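Phosphate binding protein (Planctomyces limnophilus, PDB 4JWO) probably binds phosphate as the solute-binding component of a system that transports phosphate across the cytoplasmic membrane. Local coordinates at residues L308-K311 / G312-V316; E330-Q333 / Q334-A337. All blocks are in the same frame, centred on the assembly; numbering follows the deposited sequence.

Contact 1 (L308-K311 / G312-V316); sequences LSEK and GDQLV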
loop_
_atom_site.group_PDB
_atom_site.type_symbol
_atom_site.label_atom_id
_atom_site.label_comp_id
_atom_site.label_asym_id
_atom_site.label_seq_id
_atom_site.Cartn_x
_atom_site.Cartn_y
_atom_site.Cartn_z
ATOM N N LEU A 308 7.821 15.238 -3.007
ATOM C CA LEU A 308 8.392 14.733 -4.256
ATOM C C LEU A 308 9.920 14.796 -4.275
ATOM O O LEU A 308 10.563 14.225 -5.152
ATOM C CB LEU A 308 7.842 15.529 -5.448
ATOM C CG LEU A 308 6.323 15.567 -5.639
ATOM C CD1 LEU A 308 5.952 16.363 -6.883
ATOM C CD2 LEU A 308 5.752 14.159 -5.710
ATOM N N SER A 309 10.496 15.501 -3.312
ATOM C CA SER A 309 11.940 15.703 -3.267
ATOM C C SER A 309 12.667 14.429 -2.864
ATOM O O SER A 309 12.038 13.438 -2.501
ATOM C CB SER A 309 12.287 16.813 -2.279
ATOM O OG SER A 309 11.947 16.429 -0.960
ATOM N N GLU A 310 13.996 14.468 -2.924
ATOM C CA GLU A 310 14.820 13.337 -2.509
ATOM C C GLU A 310 14.595 13.023 -1.031
ATOM O O GLU A 310 14.656 11.867 -0.614
ATOM C CB GLU A 310 16.300 13.622 -2.778
ATOM C CG GLU A 310 17.234 12.463 -2.451
ATOM C CD GLU A 310 17.030 11.256 -3.356
ATOM O OE1 GLU A 310 16.536 11.423 -4.493
ATOM O OE2 GLU A 310 17.373 10.132 -2.931
ATOM N N LYS A 311 14.333 14.062 -0.243
ATOM C CA LYS A 311 14.008 13.882 1.169
ATOM C C LYS A 311 12.681 13.153 1.329
ATOM O O LYS A 311 12.509 12.356 2.252
ATOM C CB LYS A 311 13.945 15.225 1.886
ATOM C CG LYS A 311 15.297 15.864 2.098
ATOM C CD LYS A 311 15.166 17.184 2.838
ATOM C CE LYS A 311 16.525 17.789 3.134
ATOM N NZ LYS A 311 16.392 19.125 3.778
ATOM N N GLY A 312 11.745 13.442 0.432
ATOM C CA GLY A 312 10.468 12.758 0.421
ATOM C C GLY A 312 10.665 11.286 0.133
ATOM O O GLY A 312 10.077 10.433 0.798
ATOM N N ASP A 313 11.508 10.993 -0.855
ATOM C CA ASP A 313 11.807 9.612 -1.226
ATOM C C ASP A 313 12.443 8.869 -0.059
ATOM O O ASP A 313 12.167 7.692 0.158
ATOM C CB ASP A 313 12.746 9.560 -2.433
ATOM C CG ASP A 313 12.134 10.161 -3.681
ATOM O OD1 ASP A 313 10.890 10.170 -3.806
ATOM O OD2 ASP A 313 12.909 10.622 -4.543
ATOM N N GLN A 314 13.301 9.558 0.687
ATOM C CA GLN A 314 13.954 8.949 1.842
ATOM C C GLN A 314 12.944 8.594 2.927
ATOM O O GLN A 314 13.042 7.542 3.554
ATOM C CB GLN A 314 15.054 9.861 2.397
ATOM C CG GLN A 314 16.362 9.767 1.635
ATOM C CD GLN A 314 17.327 10.890 1.967
ATOM O OE1 GLN A 314 17.103 11.668 2.899
ATOM N NE2 GLN A 314 18.408 10.983 1.199
ATOM N N LEU A 315 11.973 9.476 3.143
ATOM C CA LEU A 315 10.923 9.224 4.125
ATOM C C LEU A 315 10.046 8.055 3.669
ATOM O O LEU A 315 9.627 7.229 4.479
ATOM C CB LEU A 315 10.078 10.483 4.360
ATOM C CG LEU A 315 10.662 11.500 5.346
ATOM C CD1 LEU A 315 9.774 12.731 5.441
ATOM C CD2 LEU A 315 10.852 10.875 6.721
ATOM N N VAL A 316 9.786 7.991 2.369
ATOM C CA VAL A 316 9.010 6.894 1.797
ATOM C C VAL A 316 9.678 5.555 2.118
ATOM O O VAL A 316 9.020 4.605 2.553
ATOM C CB VAL A 316 8.813 7.093 0.285
ATOM C CG1 VAL A 316 8.488 5.781 -0.408
ATOM C CG2 VAL A 316 7.726 8.135 0.043
HETATM O O HOH W 1 9.975 11.553 -5.912
#
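The D313 side chain lies beside S309 O and reaches the carboxylate of E310. D313 CB lies 3.5 Å from E310 O. D313 CG is 3.5 Å from S309 O. With chi1 at -63°, CG stands beside the residue's own backbone N, which keeps the carboxylate at the helix start. D313 OD1 accepts from a water at 2.7 Å, and that water also donates to L308 O, so it ties the carboxylate to the residue before the N-cap. D313 OD2 comes within 3.7 Å of E310 OE1, and the two carboxylate planes are nearly perpendicular. K329, outside the two segments, probably offsets this clustering of negative charge: its NZ forms a salt bridge with E310 OE1 and a long, weak ion pair with D313 OD2. The backbone bond from D313 N to S309 O is 3.0 Å long. S309 OG, at the N-cap, takes a weak bond from G312 N at 3.3 Å and is also hydrogen-bonded to F306 O in the last turn of helix 298-308. A serine N-cap, with E310 in the first turn and D313 just after it, is a classic helix N-terminus, where the helix dipole would probably favour negative charge.

Contact 2 (E330-Q333 / Q334-A337); sequences ETMQ and QRLA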
loop_
_atom_site.group_PDB
_atom_site.type_symbol
_atom_site.label_atom_id
_atom_site.label_comp_id
_atom_site.label_asym_id
_atom_site.label_seq_id
_atom_site.Cartn_x
_atom_site.Cartn_y
_atom_site.Cartn_z
ATOM N N GLU A 330 10.520 12.516 -12.062
ATOM C CA GLU A 330 10.671 13.601 -13.027
ATOM C C GLU A 330 9.303 14.102 -13.467
ATOM O O GLU A 330 9.041 15.301 -13.504
ATOM C CB GLU A 330 11.475 13.142 -14.252
ATOM C CG GLU A 330 11.553 14.188 -15.366
ATOM C CD GLU A 330 12.348 13.729 -16.588
ATOM O OE1 GLU A 330 13.355 13.007 -16.425
ATOM O OE2 GLU A 330 11.963 14.099 -17.719
ATOM N N THR A 331 8.429 13.163 -13.799
ATOM C CA THR A 331 7.095 13.505 -14.276
ATOM C C THR A 331 6.276 14.238 -13.211
ATOM O O THR A 331 5.637 15.255 -13.493
ATOM C CB THR A 331 6.350 12.253 -14.758
ATOM O OG1 THR A 331 7.028 11.716 -15.901
ATOM C CG2 THR A 331 4.919 12.587 -15.125
HETATM N N MSE A 332 6.310 13.740 -11.979
HETATM C CA MSE A 332 5.576 14.378 -10.888
HETATM C C MSE A 332 6.068 15.794 -10.574
HETATM O O MSE A 332 5.266 16.674 -10.283
HETATM C CB MSE A 332 5.593 13.509 -9.624
HETATM C CG MSE A 332 5.034 12.107 -9.833
HETATM SE SE MSE A 332 3.310 12.132 -10.738
HETATM C CE MSE A 332 3.618 10.660 -11.974
ATOM N N GLN A 333 7.380 16.011 -10.620
ATOM C CA GLN A 333 7.934 17.344 -10.405
ATOM C C GLN A 333 7.510 18.295 -11.509
ATOM O O GLN A 333 7.192 19.457 -11.272
ATOM C CB GLN A 333 9.463 17.297 -10.329
ATOM C CG GLN A 333 10.010 16.592 -9.110
ATOM C CD GLN A 333 11.528 16.510 -9.109
ATOM O OE1 GLN A 333 12.170 16.654 -10.153
ATOM N NE2 GLN A 333 12.110 16.278 -7.933
ATOM N N GLN A 334 7.515 17.794 -12.732
ATOM C CA GLN A 334 7.141 18.613 -13.857
ATOM C C GLN A 334 5.648 18.927 -13.775
ATOM O O GLN A 334 5.213 20.031 -14.087
ATOM C CB GLN A 334 7.546 17.903 -15.154
ATOM C CG GLN A 334 9.073 17.863 -15.340
ATOM C CD GLN A 334 9.548 16.856 -16.377
ATOM O OE1 GLN A 334 8.890 15.845 -16.627
ATOM N NE2 GLN A 334 10.707 17.123 -16.972
ATOM N N ARG A 335 4.878 17.957 -13.303
ATOM C CA ARG A 335 3.439 18.107 -13.109
ATOM C C ARG A 335 3.114 19.168 -12.048
ATOM O O ARG A 335 2.199 19.974 -12.212
ATOM C CB ARG A 335 2.843 16.745 -12.726
ATOM C CG ARG A 335 1.332 16.657 -12.729
ATOM C CD ARG A 335 0.855 15.234 -12.476
ATOM N NE ARG A 335 1.101 14.325 -13.592
ATOM C CZ ARG A 335 0.883 13.016 -13.549
ATOM N NH1 ARG A 335 0.430 12.442 -12.435
ATOM N NH2 ARG A 335 1.146 12.267 -14.613
ATOM N N LEU A 336 3.870 19.171 -10.958
ATOM C CA LEU A 336 3.707 20.186 -9.925
ATOM C C LEU A 336 4.006 21.573 -10.491
ATOM O O LEU A 336 3.273 22.531 -10.243
ATOM C CB LEU A 336 4.617 19.875 -8.732
ATOM C CG LEU A 336 4.649 20.931 -7.628
ATOM C CD1 LEU A 336 3.256 21.134 -7.053
ATOM C CD2 LEU A 336 5.626 20.512 -6.538
ATOM N N ALA A 337 5.070 21.672 -11.279
ATOM C CA ALA A 337 5.457 22.952 -11.857
ATOM C C ALA A 337 4.345 23.530 -12.735
ATOM O O ALA A 337 4.061 24.720 -12.678
ATOM C CB ALA A 337 6.737 22.802 -12.646
#
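R335 N donates to T331 O at 2.8 Å, and L336 N donates to M332 O at 2.9 Å. Q334 N to E330 O and A337 N to Q333 O complete four successive i to i+4 bonds of helix 326-340. One side-chain bond runs the same way along the helix. Q334 NE2 gives a weak hydrogen bond to E330 OE2, 3.4 Å long and bent to 138°. The amide and carboxylate planes are almost perpendicular, 86° apart, so the groups do not stack. The Q334 amide also packs on the aliphatic part of E330, with Q334 OE1 3.4 Å from E330 CG. Both side chains are exposed, and E330 has two conformers, so this already weak bond is doubtful.

A different face of the helix carries M332 and R335. M332 is a selenomethionine. Its side chain bends at chi2 and again at chi3 and runs beside that of R335, both pointing the same way. M332 SE lies over one face of the guanidinium, 3.4 Å from R335 NH1. The methyl follows, with M332 CE 3.7 Å from R335 NH1. R335 starts with CG anti to the backbone N (chi1 -169°) and turns at chi3, which brings a face of its flat end under the selenium. R335 NH1 is also hydrogen-bonded to E136 O, which helps fix the rotation of the group. T331 CG2 touches R335 NH2 at 3.8 Å, while T331 OG1 is hydrogen-bonded to S327 O one turn earlier.

The helix rests on strand 134-148 and helix 298-308. M332 meets Q138 and L308, R335 meets V135, and L336 fits against F137, I304 and K305.

In the fold
Contact 1 starts helix 310-318, and contact 2 lies in the next helix of the chain, 326-340. Their centres are about 14 Å apart, on the same side of the chain's centre. L308 joins them directly: L308 CD1 packs 3.5 Å from M332 O and 4.2 Å from L336 CD2. K329 belongs to helix 326-340, so its charge pairing also joins the two helices. Strand 134-148 is a shared support, with F137 touching both L308 and L336. Contact centres lie about 17 Å and 22 Å from the chain centre. Neither contact is identified with a phosphate-binding residue.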